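Side-chain contacts in extracellular ligand-binding receptor (Desulfitobacterium hafniense, PDB 4Q6B), which binds leucine between its two lobes and probably delivers it, and perhaps related amino acids, to an ABC transporter: residues 35-38 and 42-45; 128-133 and 156-161. One frame throughout, in Å; residues are numbered along the deposited sequence.

In the fold
The two contacts lie at opposite sides of the chain's centre, their own centres 38 Å apart and their nearest atoms about 26 Å apart, so neither touches the other. Contact 1 comes first along the chain, where helix 26-39 ends and the loop to strand 47-54 begins, beside the parallel five-stranded sheet. Contact 2 follows, pairing helices 126-139 and 153-168, which flank strand 144-149 in sequence and belong with the mixed sheet. Each thus belongs to a different alpha/beta lobe of a periplasmic binding protein, the leucine being held in the cleft between them. Contact 1 lies away from the leucine and calcium sites; in contact 2 the side chain of Leu158 comes within about 9 Å of the leucine.

Contact 1 of 2, residues 35-38 and 42-45; sequences QEIN and GVQG
Ile37 O receives Gly42 N at 2.9 Å, with an N-H...O angle of 155°, and this backbone bond closes the turn by which the chain leaves helix 26-39. A bridging water gives one hydrogen to the same Ile37 O and the other to Gly42 O at 2.8 Å, so the carbonyl near the helix end is gripped twice. Gly42 itself has a positive phi of 77°, a value easily adopted without a side chain.

Beside this polar link Ile37 works through its CG2 branch. CG2 stands opposite the backbone N across the CA-CB bond and reaches Val43 CG2 at 4.0 Å, the two side chains approaching at a slant; it is equally 4.0 Å from Gly42 C. Val43 offers that methyl because its chi1 of 180° sets CG1 anti to the backbone N and leaves CG2 beside that N. Ile37 also packs on Ile294 and Ala297 of helix 284-301. Asn38 passes its OD1 over Gly42 CA at 3.8 Å, while the same oxygen accepts a hydrogen bond from Leu48 N at the start of strand 47-54.

The contact lies in the helix-to-strand loop of a beta-alpha-beta unit, whose strands 10-17 and 47-54 are parallel neighbours. The polar bonds therefore fix the turn, and a single methyl pair supplements them on its apolar side.

Contact 2 of 2, residues 128-133 and 156-161; sequences EIARQL and NGLANA
Ala130 CB carries this helix-helix contact: it points at helix 153-168 and drives end-on into the flank of Ala161, lying 4.0 Å from Ala161 CB and 4.1 Å from Ala161 C. The CA atoms of Ala130 and Ala161 are 6.3 Å apart, consistent with the small size of both residues. The second touch is made by Leu158, one turn earlier. Its CA-CB bond does not aim at the partner helix, but a chi1 of 174° extends CG away from the backbone N, and chi2 of 59° swings CD1 round to within 4.1 Å of Ala130 CB. Ala130 is thus met by a methyl from each of two residues three apart. Leu158 also rests on Phe202 of strand 200-204, as does Leu133, which joins the helix pair to the mixed sheet beneath.

Polar groups stay off the interface. On helix 126-139, Glu128 takes Arg131 NE on the syn side of OE1 at 2.9 Å in a salt bridge, NE coming from somewhat out of the carboxylate plane, while Gln132 NE2 donates to OE2 at 2.9 Å with a nearly straight angle of 163°. On the other helix, Asn160 OD1 is bonded to NH1 of Arg176, a residue of a calcium site.

The contact pairs the helices before and after strand 144-149 in the mixed-sheet lobe. They meet through methyl groups and a little of the Ala161 backbone, consistent with close apolar packing of two small residues.

Contact 1 of 2, residues 35-38 and 42-45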
ATOM      1  N   GLN A  35       4.311 -14.864 -16.020  0.50 21.16           N
ATOM      2  CA  GLN A  35       3.941 -16.100 -16.731  0.50 22.17           C
ATOM      3  C   GLN A  35       2.769 -15.819 -17.664  0.50 20.96           C
ATOM      4  O   GLN A  35       2.714 -16.299 -18.809  0.50 24.08           O
ATOM      5  CB  GLN A  35       3.474 -17.220 -15.770  0.50 28.34           C
ATOM      6  CG  GLN A  35       4.468 -17.741 -14.732  0.50 32.34           C
ATOM      7  CD  GLN A  35       5.558 -18.653 -15.291  0.50 37.37           C
ATOM      8  OE1 GLN A  35       6.436 -19.107 -14.540  0.50 38.81           O
ATOM      9  NE2 GLN A  35       5.511 -18.930 -16.604  0.50 38.98           N
ATOM     10  N   GLU A  36       1.846 -14.991 -17.185  1.00 21.59           N
ATOM     11  CA  GLU A  36       0.675 -14.641 -17.998  1.00 24.23           C
ATOM     12  C   GLU A  36       1.112 -13.821 -19.225  1.00 18.74           C
ATOM     13  O   GLU A  36       0.646 -14.070 -20.327  1.00 21.84           O
ATOM     14  CB  GLU A  36      -0.342 -13.859 -17.133  1.00 25.60           C
ATOM     15  CG  GLU A  36      -1.548 -13.319 -17.901  1.00 32.58           C
ATOM     16  CD  GLU A  36      -2.406 -14.408 -18.544  1.00 42.43           C
ATOM     17  OE1 GLU A  36      -3.028 -14.119 -19.592  1.00 47.21           O
ATOM     18  OE2 GLU A  36      -2.468 -15.542 -18.012  1.00 44.93           O
ATOM     19  N   ILE A  37       2.032 -12.882 -19.020  1.00 19.72           N
ATOM     20  CA  ILE A  37       2.493 -11.988 -20.101  1.00 19.43           C
ATOM     21  C   ILE A  37       3.204 -12.826 -21.166  1.00 19.92           C
ATOM     22  O   ILE A  37       2.923 -12.719 -22.366  1.00 20.32           O
ATOM     23  CB  ILE A  37       3.434 -10.918 -19.571  1.00 18.23           C
ATOM     24  CG1 ILE A  37       2.667  -9.884 -18.710  1.00 20.67           C
ATOM     25  CG2 ILE A  37       4.201 -10.231 -20.729  1.00 17.26           C
ATOM     26  CD1 ILE A  37       1.526  -9.225 -19.463  1.00 20.94           C
ATOM     27  N   ASN A  38       4.125 -13.684 -20.724  1.00 20.29           N
ATOM     28  CA  ASN A  38       4.770 -14.618 -21.678  1.00 19.96           C
ATOM     29  C   ASN A  38       3.850 -15.625 -22.398  1.00 21.99           C
ATOM     30  O   ASN A  38       4.033 -15.940 -23.604  1.00 23.98           O
ATOM     31  CB  ASN A  38       5.954 -15.292 -20.975  1.00 19.69           C
ATOM     32  CG  ASN A  38       7.092 -14.273 -20.672  1.00 22.22           C
ATOM     33  OD1 ASN A  38       7.221 -13.257 -21.375  1.00 23.86           O
ATOM     34  ND2 ASN A  38       7.879 -14.519 -19.613  1.00 20.75           N
ATOM     35  N   GLY A  42       4.508 -12.305 -24.745  1.00 21.51           N
ATOM     36  CA  GLY A  42       5.590 -11.449 -24.266  1.00 25.54           C
ATOM     37  C   GLY A  42       5.303  -9.985 -24.555  1.00 28.16           C
ATOM     38  O   GLY A  42       4.138  -9.572 -24.736  1.00 25.11           O
ATOM     39  N   VAL A  43       6.377  -9.212 -24.641  1.00 26.07           N
ATOM     40  CA  VAL A  43       6.302  -7.779 -24.896  1.00 28.91           C
ATOM     41  C   VAL A  43       7.077  -7.498 -26.194  1.00 24.22           C
ATOM     42  O   VAL A  43       8.313  -7.756 -26.267  1.00 24.13           O
ATOM     43  CB  VAL A  43       6.950  -6.974 -23.745  1.00 24.80           C
ATOM     44  CG1 VAL A  43       6.868  -5.470 -24.020  1.00 22.83           C
ATOM     45  CG2 VAL A  43       6.279  -7.298 -22.413  1.00 25.55           C
ATOM     46  N   GLN A  44       6.368  -7.000 -27.213  1.00 23.47           N
ATOM     47  CA  GLN A  44       6.939  -6.796 -28.540  1.00 27.84           C
ATOM     48  C   GLN A  44       7.686  -8.056 -28.986  1.00 29.79           C
ATOM     49  O   GLN A  44       8.791  -7.985 -29.541  1.00 32.03           O
ATOM     50  CB  GLN A  44       7.843  -5.551 -28.584  1.00 30.25           C
ATOM     51  CG  GLN A  44       7.126  -4.264 -28.131  1.00 29.46           C
ATOM     52  CD  GLN A  44       7.941  -2.984 -28.334  1.00 30.43           C
ATOM     53  OE1 GLN A  44       8.918  -2.954 -29.103  1.00 30.71           O
ATOM     54  NE2 GLN A  44       7.529  -1.912 -27.660  1.00 29.18           N
ATOM     55  N   GLY A  45       7.073  -9.212 -28.724  1.00 28.05           N
ATOM     56  CA  GLY A  45       7.630 -10.477 -29.164  1.00 30.65           C
ATOM     57  C   GLY A  45       8.821 -10.967 -28.351  1.00 32.94           C
ATOM     58  O   GLY A  45       9.404 -12.000 -28.704  1.00 34.96           O
TER
HETATM   59  O   HOH W   1       1.689 -10.504 -23.711  1.00 28.41           O

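Contact 2 of 2, residues 128-133 and 156-161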
ATOM      1  N   GLU A 128      -5.774   9.003   0.882  1.00 13.60           N
ATOM      2  CA  GLU A 128      -7.015   8.422   0.328  1.00 12.72           C
ATOM      3  C   GLU A 128      -7.645   7.368   1.248  1.00 14.01           C
ATOM      4  O   GLU A 128      -8.867   7.299   1.398  1.00 16.18           O
ATOM      5  CB  GLU A 128      -6.712   7.816  -1.047  1.00 22.26           C
ATOM      6  CG  GLU A 128      -7.935   7.243  -1.712  1.00 27.67           C
ATOM      7  CD  GLU A 128      -9.080   8.273  -1.863  1.00 39.76           C
ATOM      8  OE1 GLU A 128      -8.800   9.500  -1.937  1.00 48.08           O
ATOM      9  OE2 GLU A 128     -10.260   7.843  -1.906  1.00 36.04           O
ATOM     10  N   ILE A 129      -6.797   6.582   1.915  1.00 15.68           N
ATOM     11  CA  ILE A 129      -7.245   5.609   2.896  1.00 16.79           C
ATOM     12  C   ILE A 129      -7.944   6.338   4.049  1.00 15.29           C
ATOM     13  O   ILE A 129      -9.051   5.957   4.448  1.00 15.67           O
ATOM     14  CB  ILE A 129      -6.010   4.820   3.399  1.00 17.12           C
ATOM     15  CG1 ILE A 129      -5.602   3.823   2.308  1.00 19.09           C
ATOM     16  CG2 ILE A 129      -6.268   4.122   4.732  1.00 21.87           C
ATOM     17  CD1 ILE A 129      -4.117   3.322   2.470  1.00 21.78           C
ATOM     18  N   ALA A 130      -7.319   7.414   4.536  1.00 13.56           N
ATOM     19  CA  ALA A 130      -7.907   8.229   5.634  1.00 16.07           C
ATOM     20  C   ALA A 130      -9.264   8.799   5.240  1.00 16.57           C
ATOM     21  O   ALA A 130     -10.199   8.758   6.026  1.00 15.37           O
ATOM     22  CB  ALA A 130      -6.943   9.377   6.059  1.00 16.92           C
ATOM     23  N   ARG A 131      -9.368   9.300   4.014  0.50 14.54           N
ATOM     24  CA  ARG A 131     -10.598   9.907   3.510  0.50 14.76           C
ATOM     25  C   ARG A 131     -11.750   8.890   3.501  0.50 16.46           C
ATOM     26  O   ARG A 131     -12.865   9.193   3.936  0.50 15.45           O
ATOM     27  CB  ARG A 131     -10.344  10.452   2.105  0.50 14.95           C
ATOM     28  CG  ARG A 131     -11.489  11.249   1.531  0.50 18.20           C
ATOM     29  CD  ARG A 131     -11.012  12.029   0.296  0.50 20.82           C
ATOM     30  NE  ARG A 131     -10.922  11.207  -0.914  0.50 23.14           N
ATOM     31  CZ  ARG A 131     -11.459  11.539  -2.090  0.50 18.77           C
ATOM     32  NH1 ARG A 131     -11.323  10.732  -3.128  0.50 17.37           N
ATOM     33  NH2 ARG A 131     -12.129  12.670  -2.221  0.50 21.88           N
ATOM     34  N   GLN A 132     -11.478   7.667   3.044  1.00 14.91           N
ATOM     35  CA  GLN A 132     -12.539   6.668   2.949  1.00 14.87           C
ATOM     36  C   GLN A 132     -12.890   6.166   4.317  1.00 14.55           C
ATOM     37  O   GLN A 132     -14.058   5.849   4.562  1.00 17.38           O
ATOM     38  CB  GLN A 132     -12.089   5.479   2.086  1.00 17.28           C
ATOM     39  CG  GLN A 132     -11.749   5.870   0.699  1.00 20.38           C
ATOM     40  CD  GLN A 132     -12.974   6.025  -0.146  1.00 32.16           C
ATOM     41  OE1 GLN A 132     -14.079   5.663   0.268  1.00 37.24           O
ATOM     42  NE2 GLN A 132     -12.796   6.567  -1.342  1.00 34.80           N
ATOM     43  N   LEU A 133     -11.883   6.061   5.206  1.00 13.28           N
ATOM     44  CA  LEU A 133     -12.176   5.624   6.589  1.00 14.80           C
ATOM     45  C   LEU A 133     -13.065   6.621   7.310  1.00 16.40           C
ATOM     46  O   LEU A 133     -14.006   6.204   8.037  1.00 17.81           O
ATOM     47  CB  LEU A 133     -10.910   5.365   7.435  1.00 13.80           C
ATOM     48  CG  LEU A 133     -10.161   4.085   7.103  1.00 15.94           C
ATOM     49  CD1 LEU A 133      -8.762   4.188   7.708  1.00 17.97           C
ATOM     50  CD2 LEU A 133     -10.913   2.857   7.624  1.00 16.27           C
ATOM     51  N   ASN A 156       2.589  11.580  11.963  1.00 27.93           N
ATOM     52  CA  ASN A 156       1.936  12.877  12.023  1.00 31.91           C
ATOM     53  C   ASN A 156       1.119  13.077  10.752  1.00 38.27           C
ATOM     54  O   ASN A 156      -0.001  13.611  10.802  1.00 33.62           O
ATOM     55  CB  ASN A 156       2.959  13.997  12.196  1.00 31.62           C
ATOM     56  CG  ASN A 156       3.423  14.145  13.643  1.00 39.02           C
ATOM     57  OD1 ASN A 156       4.449  13.589  14.045  1.00 41.76           O
ATOM     58  ND2 ASN A 156       2.666  14.913  14.432  1.00 39.41           N
ATOM     59  N   GLY A 157       1.667  12.603   9.634  1.00 35.43           N
ATOM     60  CA  GLY A 157       1.014  12.706   8.341  1.00 36.06           C
ATOM     61  C   GLY A 157      -0.356  12.064   8.256  1.00 38.15           C
ATOM     62  O   GLY A 157      -1.335  12.720   7.838  1.00 38.49           O
ATOM     63  N   LEU A 158      -0.435  10.780   8.617  1.00 31.79           N
ATOM     64  CA  LEU A 158      -1.691  10.026   8.555  1.00 31.56           C
ATOM     65  C   LEU A 158      -2.688  10.509   9.612  1.00 27.81           C
ATOM     66  O   LEU A 158      -3.903  10.533   9.355  1.00 25.91           O
ATOM     67  CB  LEU A 158      -1.433   8.517   8.702  1.00 33.49           C
ATOM     68  CG  LEU A 158      -2.645   7.586   8.800  1.00 34.84           C
ATOM     69  CD1 LEU A 158      -3.529   7.706   7.595  1.00 32.79           C
ATOM     70  CD2 LEU A 158      -2.165   6.184   8.923  1.00 31.13           C
ATOM     71  N   ALA A 159      -2.171  10.891  10.790  1.00 25.92           N
ATOM     72  CA  ALA A 159      -2.978  11.454  11.875  1.00 27.41           C
ATOM     73  C   ALA A 159      -3.642  12.765  11.455  1.00 26.66           C
ATOM     74  O   ALA A 159      -4.850  12.937  11.698  1.00 26.98           O
ATOM     75  CB  ALA A 159      -2.125  11.666  13.194  1.00 24.64           C
ATOM     76  N   ASN A 160      -2.858  13.684  10.859  0.91 20.71           N
ATOM     77  CA  ASN A 160      -3.416  14.964  10.428  0.91 17.25           C
ATOM     78  C   ASN A 160      -4.419  14.800   9.277  0.91 20.05           C
ATOM     79  O   ASN A 160      -5.448  15.479   9.274  0.91 23.81           O
ATOM     80  CB  ASN A 160      -2.329  15.953  10.024  0.91 25.03           C
ATOM     81  CG  ASN A 160      -1.503  16.403  11.199  0.91 27.61           C
ATOM     82  OD1 ASN A 160      -1.933  16.312  12.348  0.91 30.97           O
ATOM     83  ND2 ASN A 160      -0.307  16.889  10.919  0.91 33.95           N
ATOM     84  N   ALA A 161      -4.095  13.942   8.309  1.00 22.42           N
ATOM     85  CA  ALA A 161      -5.079  13.571   7.261  1.00 23.57           C
ATOM     86  C   ALA A 161      -6.392  13.025   7.835  1.00 21.39           C
ATOM     87  O   ALA A 161      -7.502  13.468   7.469  1.00 22.04           O
ATOM     88  CB  ALA A 161      -4.480  12.570   6.261  1.00 22.19           C
TER